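Local atomic coordinates of probable 2-dehydro-3-deoxygalactonokinase DgoK1 (PDB entry 3T69), a protein that probably phosphorylates 2-dehydro-3-deoxy-D-galactonate with ATP, giving the 6-phospho product and ADP in the DeLey-Doudoroff route of galactose breakdown. Residues A10-G15 and T50-H55; E93-A98 and R303-L308; E129-G134 and V146-T151; T177-T182 and A238-T243; A199-A204 and T243-E248. All blocks are in the same frame, centred on the assembly; numbering follows the deposited sequence.

Contact 1 (A10-G15 and T50-H55); sequences AAVDWG and TILDGH
The indole of W14 reaches out from strand 10-14 and lies obliquely against I51 on helix 50-55. The six-membered part of the ring does the touching. CZ2 of W14 sits 3.9 Å from CG2 of I51 and 4.1 Å from CD1 of the same residue. I51 has CG2 anti to its backbone N and CG1 anti to its carbonyl carbon (chi1 -65°), and both branches reach the ring. The same end of the indole continues onto L52, where CZ3 of W14 lies 4.3 Å from CB of L52.

V12 sits two residues earlier on the same side of the strand. CG2 of V12 meets CD1 of L52 at 4.1 Å, and the two side chains cross at a slant. No hydrogen bond links the segments, so the join is apolar. F19 and F48 both meet the W14 ring edge-to-face. V12 and L52 also share I67 of the neighbouring strand 67-71.

All four touching residues are buried. The segments run at 134° to each other, with their axes 11.7 Å apart. A helix packed across a mixed sheet through alternate strand residues is consistent with the N-terminal lobe of an ASKHA-type kinase.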
# COMPACT_ATOMS: atom_id res chain seq x y z
N ALA B 10 -29.23 -8.46 23.84
CA ALA B 10 -28.77 -8.44 22.44
C ALA B 10 -27.27 -8.16 22.48
O ALA B 10 -26.80 -7.32 23.26
CB ALA B 10 -29.50 -7.39 21.61
N ALA B 11 -26.51 -8.91 21.67
CA ALA B 11 -25.10 -8.67 21.46
C ALA B 11 -24.92 -8.22 20.02
O ALA B 11 -25.44 -8.88 19.11
CB ALA B 11 -24.31 -9.92 21.74
N VAL B 12 -24.22 -7.10 19.83
CA VAL B 12 -24.01 -6.50 18.52
C VAL B 12 -22.52 -6.24 18.31
O VAL B 12 -21.88 -5.56 19.13
CB VAL B 12 -24.75 -5.15 18.41
CG1 VAL B 12 -24.32 -4.40 17.16
CG2 VAL B 12 -26.26 -5.34 18.46
N ASP B 13 -21.96 -6.78 17.22
CA ASP B 13 -20.55 -6.56 16.83
C ASP B 13 -20.54 -5.72 15.57
O ASP B 13 -20.77 -6.21 14.48
CB ASP B 13 -19.81 -7.88 16.63
CG ASP B 13 -18.30 -7.71 16.30
OD1 ASP B 13 -17.63 -6.78 16.81
OD2 ASP B 13 -17.76 -8.54 15.55
N TRP B 14 -20.29 -4.42 15.75
CA TRP B 14 -20.51 -3.45 14.71
C TRP B 14 -19.15 -3.01 14.16
O TRP B 14 -18.47 -2.10 14.70
CB TRP B 14 -21.33 -2.28 15.25
CG TRP B 14 -22.25 -1.71 14.24
CD1 TRP B 14 -22.04 -1.65 12.91
CD2 TRP B 14 -23.54 -1.10 14.48
NE1 TRP B 14 -23.11 -1.04 12.29
CE2 TRP B 14 -24.05 -0.71 13.23
CE3 TRP B 14 -24.32 -0.88 15.63
CZ2 TRP B 14 -25.31 -0.11 13.09
CZ3 TRP B 14 -25.56 -0.27 15.48
CH2 TRP B 14 -26.03 0.12 14.22
N GLY B 15 -18.75 -3.70 13.09
CA GLY B 15 -17.47 -3.48 12.43
C GLY B 15 -17.52 -2.37 11.41
O GLY B 15 -18.59 -1.79 11.17
N THR B 50 -31.49 3.49 13.43
CA THR B 50 -32.40 2.85 12.54
C THR B 50 -31.96 1.45 12.14
O THR B 50 -32.76 0.54 12.08
CB THR B 50 -32.49 3.71 11.29
OG1 THR B 50 -33.70 4.44 11.31
CG2 THR B 50 -32.44 2.89 10.07
N ILE B 51 -30.70 1.24 11.89
CA ILE B 51 -30.25 -0.08 11.54
C ILE B 51 -30.47 -1.04 12.67
O ILE B 51 -30.85 -2.17 12.47
CB ILE B 51 -28.79 -0.06 11.17
CG1 ILE B 51 -28.59 0.76 9.92
CG2 ILE B 51 -28.29 -1.44 10.91
CD1 ILE B 51 -27.22 1.16 9.74
N LEU B 52 -30.20 -0.58 13.87
CA LEU B 52 -30.37 -1.39 15.06
C LEU B 52 -31.85 -1.72 15.34
O LEU B 52 -32.16 -2.83 15.81
CB LEU B 52 -29.75 -0.70 16.26
CG LEU B 52 -29.73 -1.44 17.60
CD1 LEU B 52 -29.42 -2.94 17.48
CD2 LEU B 52 -28.70 -0.78 18.44
N ASP B 53 -32.76 -0.78 15.07
CA ASP B 53 -34.18 -1.02 15.30
C ASP B 53 -34.78 -2.01 14.29
O ASP B 53 -35.55 -2.90 14.69
CB ASP B 53 -34.97 0.30 15.42
CG ASP B 53 -34.73 1.01 16.77
OD1 ASP B 53 -34.33 0.33 17.74
OD2 ASP B 53 -34.92 2.24 16.87
N GLY B 54 -34.35 -1.89 13.02
CA GLY B 54 -34.70 -2.81 11.94
C GLY B 54 -34.39 -4.25 12.28
O GLY B 54 -35.26 -5.11 12.29
N HIS B 55 -33.13 -4.54 12.59
CA HIS B 55 -32.74 -5.89 12.99
C HIS B 55 -33.45 -6.43 14.22
O HIS B 55 -33.70 -7.65 14.34
CB HIS B 55 -31.23 -5.98 13.13
CG HIS B 55 -30.53 -5.99 11.81
ND1 HIS B 55 -30.53 -7.09 10.99
CD2 HIS B 55 -29.89 -5.01 11.14
CE1 HIS B 55 -29.87 -6.81 9.88
NE2 HIS B 55 -29.47 -5.55 9.95

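Contact 2 (E93-A98 and R303-L308); sequences EIAGRA and RAIWPL
A95 turns its methyl group onto A304 and I305, and these three residues make nearly all of the contact. It joins two parts of the ASKHA-type kinase fold at the surface. One is the loop between strands 89-90 and 99-101. The other is the end of helix 290-305, close to the C-terminus.

CB of A95 lies 4.4 Å from CB of A304. CB of A95 is also 4.4 Å from CG2 of I305. The two small methyls of A95 and A304 let the backbones come near, with CA of A95 7.0 Å from CA of A304. No hydrogen bond crosses between the segments, and only 107 Å² is buried in all.

I305 is the last helical residue before W306 leaves the helix. Its CG1 stands between the backbone N and the carbonyl carbon (chi1 74°). This places CG2 anti to the carbonyl carbon, on the side where A95 lies. The other branch serves a different neighbour. CG1 of I305 sits 3.6 Å above the plane of the W306 ring, over its centre, and so covers one face of the indole.

W306 is tied elsewhere. Its NE1 bonds to D107 and its backbone oxygen to the hydroxyl of Y8, and these bonds hold W306 just past the helix end. On the other segment, I94 turns to I85 and P112 of the sheet and seats the loop there.

CG2 of I305 also reaches the backbone of the loop, where it lies 4.1 Å from O of A95.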
# COMPACT_ATOMS: atom_id res chain seq x y z
N GLU B 93 -11.54 -4.87 33.09
CA GLU B 93 -11.88 -3.43 33.23
C GLU B 93 -12.88 -3.01 32.16
O GLU B 93 -13.60 -2.02 32.33
CB GLU B 93 -10.67 -2.53 33.04
CG GLU B 93 -9.45 -2.58 33.98
CD GLU B 93 -8.39 -1.48 33.53
OE1 GLU B 93 -7.16 -1.76 33.29
OE2 GLU B 93 -8.85 -0.30 33.38
N ILE B 94 -12.96 -3.74 31.05
CA ILE B 94 -13.68 -3.26 29.87
C ILE B 94 -15.15 -2.94 30.10
O ILE B 94 -15.57 -1.82 29.82
CB ILE B 94 -13.53 -4.20 28.63
CG1 ILE B 94 -12.11 -4.19 28.11
CG2 ILE B 94 -14.50 -3.83 27.49
CD1 ILE B 94 -11.86 -5.36 27.18
N ALA B 95 -15.93 -3.93 30.56
CA ALA B 95 -17.39 -3.79 30.76
C ALA B 95 -17.73 -2.59 31.68
O ALA B 95 -18.66 -1.84 31.42
CB ALA B 95 -17.93 -5.05 31.33
N GLY B 96 -16.92 -2.37 32.70
CA GLY B 96 -17.10 -1.23 33.58
C GLY B 96 -16.92 0.14 32.92
O GLY B 96 -17.53 1.12 33.34
N ARG B 97 -16.10 0.21 31.87
CA ARG B 97 -15.88 1.46 31.17
C ARG B 97 -16.81 1.74 29.96
O ARG B 97 -16.60 2.70 29.19
CB ARG B 97 -14.40 1.60 30.81
CG ARG B 97 -13.62 2.41 31.84
CD ARG B 97 -13.15 1.58 32.97
NE ARG B 97 -13.82 1.91 34.24
CZ ARG B 97 -13.92 1.05 35.28
NH1 ARG B 97 -13.45 -0.22 35.19
NH2 ARG B 97 -14.54 1.45 36.42
N ALA B 98 -17.85 0.93 29.79
CA ALA B 98 -18.76 1.10 28.66
C ALA B 98 -19.54 2.42 28.67
O ALA B 98 -19.72 3.07 29.70
CB ALA B 98 -19.69 -0.05 28.58
N ARG B 303 -23.15 -10.21 31.34
CA ARG B 303 -23.41 -10.86 32.63
C ARG B 303 -23.01 -9.88 33.72
O ARG B 303 -23.58 -9.91 34.83
CB ARG B 303 -22.63 -12.20 32.82
CG ARG B 303 -23.02 -13.49 32.00
CD ARG B 303 -22.16 -14.76 32.47
NE ARG B 303 -22.52 -16.03 31.76
CZ ARG B 303 -22.15 -17.30 32.10
NH1 ARG B 303 -21.40 -17.56 33.19
NH2 ARG B 303 -22.55 -18.33 31.35
N ALA B 304 -22.01 -9.03 33.43
CA ALA B 304 -21.40 -8.16 34.46
C ALA B 304 -22.18 -6.89 34.78
O ALA B 304 -22.12 -6.37 35.89
CB ALA B 304 -19.92 -7.84 34.15
N ILE B 305 -22.94 -6.37 33.82
CA ILE B 305 -23.63 -5.16 34.16
C ILE B 305 -25.10 -5.41 34.40
O ILE B 305 -25.77 -4.62 35.08
CB ILE B 305 -23.31 -3.98 33.21
CG1 ILE B 305 -23.97 -4.13 31.83
CG2 ILE B 305 -21.78 -3.83 33.09
CD1 ILE B 305 -22.99 -3.77 30.68
N TRP B 306 -25.60 -6.52 33.86
CA TRP B 306 -26.98 -6.93 34.11
C TRP B 306 -26.98 -8.34 34.66
O TRP B 306 -27.52 -9.24 34.03
CB TRP B 306 -27.83 -6.87 32.85
CG TRP B 306 -27.75 -5.54 32.15
CD1 TRP B 306 -28.11 -4.29 32.65
CD2 TRP B 306 -27.28 -5.29 30.81
NE1 TRP B 306 -27.90 -3.32 31.70
CE2 TRP B 306 -27.39 -3.90 30.56
CE3 TRP B 306 -26.78 -6.12 29.79
CZ2 TRP B 306 -27.02 -3.31 29.34
CZ3 TRP B 306 -26.41 -5.53 28.58
CH2 TRP B 306 -26.54 -4.15 28.36
N PRO B 307 -26.36 -8.54 35.84
CA PRO B 307 -26.29 -9.89 36.39
C PRO B 307 -27.71 -10.36 36.63
O PRO B 307 -28.57 -9.56 36.92
CB PRO B 307 -25.54 -9.72 37.73
CG PRO B 307 -24.94 -8.29 37.69
CD PRO B 307 -25.96 -7.53 36.85
N LEU B 308 -27.96 -11.64 36.44
CA LEU B 308 -29.32 -12.12 36.57
C LEU B 308 -29.62 -12.57 38.02
O LEU B 308 -28.70 -12.85 38.80
CB LEU B 308 -29.65 -13.16 35.47
CG LEU B 308 -28.62 -14.17 34.92
CD1 LEU B 308 -29.18 -14.74 33.63
CD2 LEU B 308 -27.13 -13.64 34.70

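Contact 3 (E129-G134 and V146-T151); sequences ETQLLG and VCMPGT
M148 lays its thioether on helix 129-134, SD against L132 and CE against Q131. SD of M148 lies 3.8 Å from CG of L132, and both methyl groups of that leucine are close behind. CE of M148 continues to Q131, where it meets OE1 of Q131 at 3.5 Å and CB of Q131 at 4.0 Å. M148 has CG anti to the carbonyl carbon and a bend at its last torsion (chi3 54°), which swings CE to the Q131 side. The Q131 and M148 chains run past each other in opposite directions. Two residues earlier on the strand, CD2 of L132 touches CG1 of V146 at 4.4 Å.

An alanine in place of M148 would probably leave L132 and the aliphatic part of Q131 without their main partner on the strand and open a gap between helix and sheet.

A second shell surrounds these groups. NE2 of Q131 makes a weak hydrogen bond to the backbone oxygen of A290, and its chain also packs on A293 and V294. L132 rests on V156 and L158 of strand 153-159, next in the sheet. Backbone bonds join V146 to V156 and M148 to K154 on one side, and C147 to C263 on the other.

The contact is buried near the centre of the chain. Helix 128-139 leads by a short turn into strand 143-148, and the two segments run at 136° to each other. Such a helix laid on the mixed sheet of the following strand is consistent with the second lobe of an ASKHA-type kinase.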
# COMPACT_ATOMS: atom_id res chain seq x y z
N GLU B 129 -10.70 -6.13 21.31
CA GLU B 129 -10.53 -6.29 22.76
C GLU B 129 -11.68 -7.15 23.30
O GLU B 129 -11.53 -7.82 24.28
CB GLU B 129 -10.41 -4.97 23.55
CG GLU B 129 -11.72 -4.26 23.80
CD GLU B 129 -12.31 -3.83 22.49
OE1 GLU B 129 -11.51 -3.38 21.65
OE2 GLU B 129 -13.53 -3.97 22.28
N THR B 130 -12.83 -7.12 22.64
CA THR B 130 -13.93 -7.94 23.07
C THR B 130 -13.79 -9.43 22.68
O THR B 130 -14.22 -10.31 23.44
CB THR B 130 -15.25 -7.35 22.61
OG1 THR B 130 -15.38 -6.05 23.20
CG2 THR B 130 -16.40 -8.25 23.05
N GLN B 131 -13.14 -9.70 21.54
CA GLN B 131 -12.77 -11.06 21.22
C GLN B 131 -11.69 -11.49 22.20
O GLN B 131 -11.52 -12.66 22.46
CB GLN B 131 -12.31 -11.19 19.77
CG GLN B 131 -13.25 -10.49 18.76
CD GLN B 131 -12.77 -10.61 17.31
OE1 GLN B 131 -11.77 -10.00 16.91
NE2 GLN B 131 -13.49 -11.38 16.51
N LEU B 132 -10.97 -10.56 22.77
CA LEU B 132 -9.97 -11.01 23.74
C LEU B 132 -10.55 -11.20 25.13
O LEU B 132 -10.02 -11.97 25.94
CB LEU B 132 -8.78 -10.06 23.80
CG LEU B 132 -7.82 -10.05 22.61
CD1 LEU B 132 -6.94 -8.81 22.70
CD2 LEU B 132 -6.98 -11.31 22.59
N LEU B 133 -11.62 -10.47 25.42
CA LEU B 133 -12.32 -10.66 26.69
C LEU B 133 -12.86 -12.09 26.63
O LEU B 133 -12.68 -12.88 27.56
CB LEU B 133 -13.45 -9.64 26.86
CG LEU B 133 -14.43 -9.84 28.02
CD1 LEU B 133 -13.75 -9.78 29.37
CD2 LEU B 133 -15.52 -8.80 27.88
N GLY B 134 -13.48 -12.39 25.49
CA GLY B 134 -14.03 -13.67 25.21
C GLY B 134 -13.08 -14.83 25.42
O GLY B 134 -13.43 -15.79 26.08
N VAL B 146 -1.19 -13.56 20.35
CA VAL B 146 -2.37 -13.79 19.55
C VAL B 146 -2.37 -12.90 18.32
O VAL B 146 -2.18 -11.69 18.41
CB VAL B 146 -3.61 -13.44 20.39
CG1 VAL B 146 -4.88 -13.80 19.69
CG2 VAL B 146 -3.54 -14.09 21.80
N CYS B 147 -2.63 -13.51 17.16
CA CYS B 147 -2.70 -12.80 15.90
C CYS B 147 -4.12 -12.73 15.51
O CYS B 147 -4.77 -13.76 15.44
CB CYS B 147 -1.90 -13.55 14.81
SG CYS B 147 -2.31 -13.24 13.04
N MET B 148 -4.61 -11.52 15.23
CA MET B 148 -6.03 -11.34 14.90
C MET B 148 -6.23 -10.68 13.54
O MET B 148 -6.48 -9.51 13.48
CB MET B 148 -6.75 -10.56 16.04
CG MET B 148 -6.33 -11.00 17.48
SD MET B 148 -6.93 -10.08 18.91
CE MET B 148 -8.64 -10.20 18.47
N PRO B 149 -6.14 -11.45 12.43
CA PRO B 149 -6.20 -10.95 11.05
C PRO B 149 -7.48 -10.20 10.80
O PRO B 149 -8.32 -10.26 11.65
CB PRO B 149 -6.23 -12.23 10.24
CG PRO B 149 -6.79 -13.27 11.18
CD PRO B 149 -6.11 -12.92 12.45
N GLY B 150 -7.61 -9.56 9.62
CA GLY B 150 -8.78 -8.75 9.16
C GLY B 150 -8.33 -7.52 8.34
O GLY B 150 -7.17 -7.40 8.01
N THR B 151 -9.23 -6.60 7.99
CA THR B 151 -8.80 -5.31 7.43
C THR B 151 -7.54 -4.76 8.11
O THR B 151 -6.61 -4.33 7.43
CB THR B 151 -9.87 -4.25 7.62
OG1 THR B 151 -11.10 -4.74 7.09
CG2 THR B 151 -9.50 -3.02 6.88

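Contact 4 (T177-T182 and A238-T243); sequences TIARHT and AQLSGT
L240 carries this contact, with 60 Å² of its surface covered by residues 177-182. I178 and A179 receive it. The join is plain helix-to-helix packing in the helical part of the kinase, between helices 171-181 and 233-252.

The two methyls of L240 divide the work. CD1 of L240 meets CG2 of I178 at 3.9 Å, and CD2 of L240 meets CB of A179 at 4.1 Å. The leucine has CG anti to its backbone N (chi1 -179°), which carries the fork out toward the other helix. I178 also has its CG2 anti to the backbone N. The nearest CA atoms are those of A179 and L240, 8.1 Å apart. No hydrogen bond passes between the segments.

L184 packs on both I178 and L240, and L219 of helix 215-228 also touches L240. Helix 171-181 also meets the second subunit: H181 stacks on H181 of that subunit, and I178 packs on L174 of that subunit.

T182 closes the first helix. OG1 of T182 gives its hydrogen to O of I178 at 3.0 Å and also bonds to the backbone N of L184, in the turn that leads into helix 185-188. On the second helix, O of Q239 accepts two bonds from T243. N of T243 comes to 2.7 Å from O of Q239, and OG1 of T243 to 2.8 Å from the same oxygen, from above the carbonyl plane.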
# COMPACT_ATOMS: atom_id res chain seq x y z
N THR B 177 -6.99 -1.82 -1.23
CA THR B 177 -6.81 -0.63 -2.03
C THR B 177 -5.78 -0.84 -3.14
O THR B 177 -5.88 -0.24 -4.19
CB THR B 177 -6.59 0.62 -1.22
OG1 THR B 177 -5.38 0.48 -0.48
CG2 THR B 177 -7.78 0.75 -0.25
N ILE B 178 -4.82 -1.73 -2.89
CA ILE B 178 -3.85 -2.05 -3.91
C ILE B 178 -4.57 -2.81 -5.02
O ILE B 178 -4.39 -2.45 -6.19
CB ILE B 178 -2.67 -2.84 -3.37
CG1 ILE B 178 -1.92 -1.99 -2.36
CG2 ILE B 178 -1.74 -3.25 -4.50
CD1 ILE B 178 -0.68 -2.64 -1.84
N ALA B 179 -5.41 -3.79 -4.66
CA ALA B 179 -6.15 -4.56 -5.66
C ALA B 179 -7.12 -3.72 -6.50
O ALA B 179 -7.34 -4.03 -7.67
CB ALA B 179 -6.87 -5.74 -5.01
N ARG B 180 -7.69 -2.66 -5.92
CA ARG B 180 -8.71 -1.83 -6.63
C ARG B 180 -8.20 -0.55 -7.30
O ARG B 180 -8.75 -0.12 -8.30
CB ARG B 180 -9.90 -1.48 -5.71
CG ARG B 180 -10.85 -2.67 -5.32
CD ARG B 180 -11.92 -2.25 -4.26
NE ARG B 180 -13.03 -1.47 -4.85
CZ ARG B 180 -13.68 -0.46 -4.26
NH1 ARG B 180 -13.36 -0.02 -3.04
NH2 ARG B 180 -14.67 0.15 -4.92
N HIS B 181 -7.16 0.08 -6.75
CA HIS B 181 -6.82 1.43 -7.17
C HIS B 181 -5.40 1.66 -7.72
O HIS B 181 -5.11 2.76 -8.12
CB HIS B 181 -7.10 2.42 -6.05
CG HIS B 181 -8.55 2.51 -5.67
ND1 HIS B 181 -9.02 2.13 -4.43
CD2 HIS B 181 -9.63 2.94 -6.38
CE1 HIS B 181 -10.33 2.33 -4.38
NE2 HIS B 181 -10.72 2.80 -5.55
N THR B 182 -4.53 0.65 -7.76
CA THR B 182 -3.24 0.80 -8.39
C THR B 182 -3.17 0.03 -9.69
O THR B 182 -4.08 -0.76 -10.03
CB THR B 182 -2.09 0.31 -7.48
OG1 THR B 182 -2.03 -1.12 -7.46
CG2 THR B 182 -2.22 0.83 -6.07
N ALA B 238 -2.71 -14.01 -5.51
CA ALA B 238 -2.10 -14.80 -4.48
C ALA B 238 -0.80 -14.19 -4.06
O ALA B 238 -0.53 -14.05 -2.87
CB ALA B 238 -1.88 -16.24 -4.98
N GLN B 239 0.03 -13.88 -5.06
CA GLN B 239 1.30 -13.16 -4.90
C GLN B 239 1.08 -11.87 -4.11
O GLN B 239 1.74 -11.61 -3.07
CB GLN B 239 1.81 -12.81 -6.28
CG GLN B 239 3.28 -12.90 -6.47
CD GLN B 239 3.66 -12.71 -7.94
OE1 GLN B 239 2.85 -13.01 -8.84
NE2 GLN B 239 4.90 -12.25 -8.19
N LEU B 240 0.11 -11.07 -4.57
CA LEU B 240 -0.30 -9.90 -3.84
C LEU B 240 -0.64 -10.17 -2.37
O LEU B 240 -0.09 -9.49 -1.48
CB LEU B 240 -1.48 -9.19 -4.51
CG LEU B 240 -1.95 -7.93 -3.77
CD1 LEU B 240 -0.83 -6.92 -3.64
CD2 LEU B 240 -3.04 -7.27 -4.57
N SER B 241 -1.54 -11.13 -2.12
CA SER B 241 -1.94 -11.39 -0.78
C SER B 241 -0.74 -11.90 -0.02
O SER B 241 -0.44 -11.44 1.10
CB SER B 241 -3.05 -12.41 -0.75
OG SER B 241 -3.38 -12.67 0.61
N GLY B 242 -0.01 -12.81 -0.65
CA GLY B 242 1.11 -13.40 -0.02
C GLY B 242 2.15 -12.42 0.39
O GLY B 242 2.77 -12.57 1.48
N THR B 243 2.38 -11.40 -0.45
CA THR B 243 3.45 -10.42 -0.17
C THR B 243 3.15 -9.63 1.08
O THR B 243 3.99 -9.49 2.01
CB THR B 243 3.68 -9.43 -1.38
OG1 THR B 243 4.05 -10.16 -2.56
CG2 THR B 243 4.75 -8.42 -1.03

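Contact 5 (A199-A204 and T243-E248); sequences AAFTDA and TLIGLE
Helices 199-204 and 243-248 come very close at A204 and T243, whose CA atoms are 4.9 Å apart. Only small groups stand between the backbones there. CB of A204 sits 3.7 Å from the backbone N of T243 and 4.1 Å from OG1 of T243. That hydroxyl bonds to O of Q239 in its own helix, so toward A204 it offers packing alone. G246 follows one turn later and also faces helix 199-204. It has no side chain, and a CB there would lie 3.6 Å from O of A204.

F201 and I245 form the second point of contact. CD1 of I245 meets the rim of the F201 ring in its plane, 4.0 Å from CE1 and 4.1 Å from CZ of F201. The side chains cross at about a right angle. F201 has CG anti to its backbone N (chi1 -180°), which brings the end of the ring to I245. No hydrogen bond links the segments.

All four touching residues are buried. F201 and I245 both touch A277 of helix 268-280. On another side, L218 and L219 of helix 215-228 pack on T243. Farther along helix 233-252, E248 bonds to W155 and S153 of strand 153-159, to T171 and to Y274, and so ties the helix to the six-stranded sheet.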
# COMPACT_ATOMS: atom_id res chain seq x y z
N ALA B 199 1.02 -22.64 -4.62
CA ALA B 199 2.41 -22.29 -4.33
C ALA B 199 2.66 -20.81 -4.58
O ALA B 199 3.51 -20.20 -3.92
CB ALA B 199 3.36 -23.16 -5.15
N ALA B 200 1.92 -20.23 -5.52
CA ALA B 200 1.98 -18.79 -5.74
C ALA B 200 1.90 -18.06 -4.38
O ALA B 200 2.76 -17.22 -4.07
CB ALA B 200 0.90 -18.33 -6.70
N PHE B 201 0.94 -18.46 -3.54
CA PHE B 201 0.76 -17.86 -2.22
C PHE B 201 1.90 -18.03 -1.22
O PHE B 201 2.35 -17.03 -0.64
CB PHE B 201 -0.59 -18.24 -1.58
CG PHE B 201 -0.81 -17.63 -0.22
CD1 PHE B 201 -1.18 -16.29 -0.08
CD2 PHE B 201 -0.63 -18.39 0.93
CE1 PHE B 201 -1.37 -15.71 1.20
CE2 PHE B 201 -0.80 -17.83 2.22
CZ PHE B 201 -1.18 -16.48 2.35
N THR B 202 2.36 -19.25 -0.97
CA THR B 202 3.41 -19.41 0.05
C THR B 202 4.79 -18.99 -0.42
O THR B 202 5.67 -18.71 0.41
CB THR B 202 3.51 -20.86 0.63
OG1 THR B 202 3.78 -21.81 -0.42
CG2 THR B 202 2.23 -21.23 1.36
N ASP B 203 5.01 -18.99 -1.75
CA ASP B 203 6.25 -18.41 -2.29
C ASP B 203 6.32 -16.91 -1.92
O ASP B 203 7.34 -16.47 -1.37
CB ASP B 203 6.38 -18.57 -3.81
CG ASP B 203 6.60 -20.02 -4.27
OD1 ASP B 203 7.03 -20.87 -3.43
OD2 ASP B 203 6.33 -20.28 -5.49
N ALA B 204 5.24 -16.18 -2.22
CA ALA B 204 5.09 -14.75 -1.92
C ALA B 204 5.38 -14.46 -0.45
O ALA B 204 6.23 -13.59 -0.13
CB ALA B 204 3.73 -14.27 -2.28
N THR B 243 2.38 -11.40 -0.45
CA THR B 243 3.45 -10.42 -0.17
C THR B 243 3.15 -9.63 1.08
O THR B 243 3.99 -9.49 2.01
CB THR B 243 3.68 -9.43 -1.38
OG1 THR B 243 4.05 -10.16 -2.56
CG2 THR B 243 4.75 -8.42 -1.03
N LEU B 244 1.92 -9.11 1.09
CA LEU B 244 1.42 -8.32 2.19
C LEU B 244 1.50 -9.11 3.48
O LEU B 244 1.99 -8.59 4.51
CB LEU B 244 -0.02 -7.94 1.92
CG LEU B 244 -0.16 -6.93 0.80
CD1 LEU B 244 -1.60 -6.56 0.66
CD2 LEU B 244 0.77 -5.64 1.05
N ILE B 245 1.04 -10.37 3.41
CA ILE B 245 1.01 -11.18 4.59
C ILE B 245 2.44 -11.56 5.02
O ILE B 245 2.79 -11.55 6.24
CB ILE B 245 0.06 -12.41 4.46
CG1 ILE B 245 -1.38 -11.95 4.45
CG2 ILE B 245 0.23 -13.31 5.68
CD1 ILE B 245 -2.36 -12.86 3.75
N GLY B 246 3.30 -11.85 4.05
CA GLY B 246 4.66 -12.19 4.42
C GLY B 246 5.27 -11.05 5.19
O GLY B 246 6.04 -11.25 6.14
N LEU B 247 4.88 -9.84 4.80
CA LEU B 247 5.45 -8.61 5.41
C LEU B 247 4.98 -8.42 6.82
O LEU B 247 5.80 -8.20 7.74
CB LEU B 247 5.12 -7.40 4.53
CG LEU B 247 5.49 -6.01 4.97
CD1 LEU B 247 6.96 -5.86 5.18
CD2 LEU B 247 5.08 -5.14 3.88
N GLU B 248 3.67 -8.53 7.02
CA GLU B 248 3.13 -8.64 8.39
C GLU B 248 3.91 -9.56 9.32
O GLU B 248 4.20 -9.22 10.48
CB GLU B 248 1.73 -9.18 8.35
CG GLU B 248 1.15 -9.26 9.75
CD GLU B 248 -0.35 -9.47 9.74
OE1 GLU B 248 -1.00 -9.07 8.74
OE2 GLU B 248 -0.87 -10.03 10.75

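Overall arrangement
Contacts 1, 3, 4 and 5 are buried, while contact 2 lies at the surface and rests on little more than methyl groups. None of the five has a hydrogen bond across it. Contacts 1 and 3 each set a helix on a strand of a different sheet, one using an indole and the other a thioether. Contacts 4 and 5 join helix to helix. They share T243 and helix 233-252, with centres about 11 Å apart, but contact 4 rests on a leucine set on I178 and A179, while contact 5 pairs a close backbone approach with a ring edge. Contact 3, nearest the centre of the chain, touches contact 2 through I94 and E129, and contact 5 through C147 and E248.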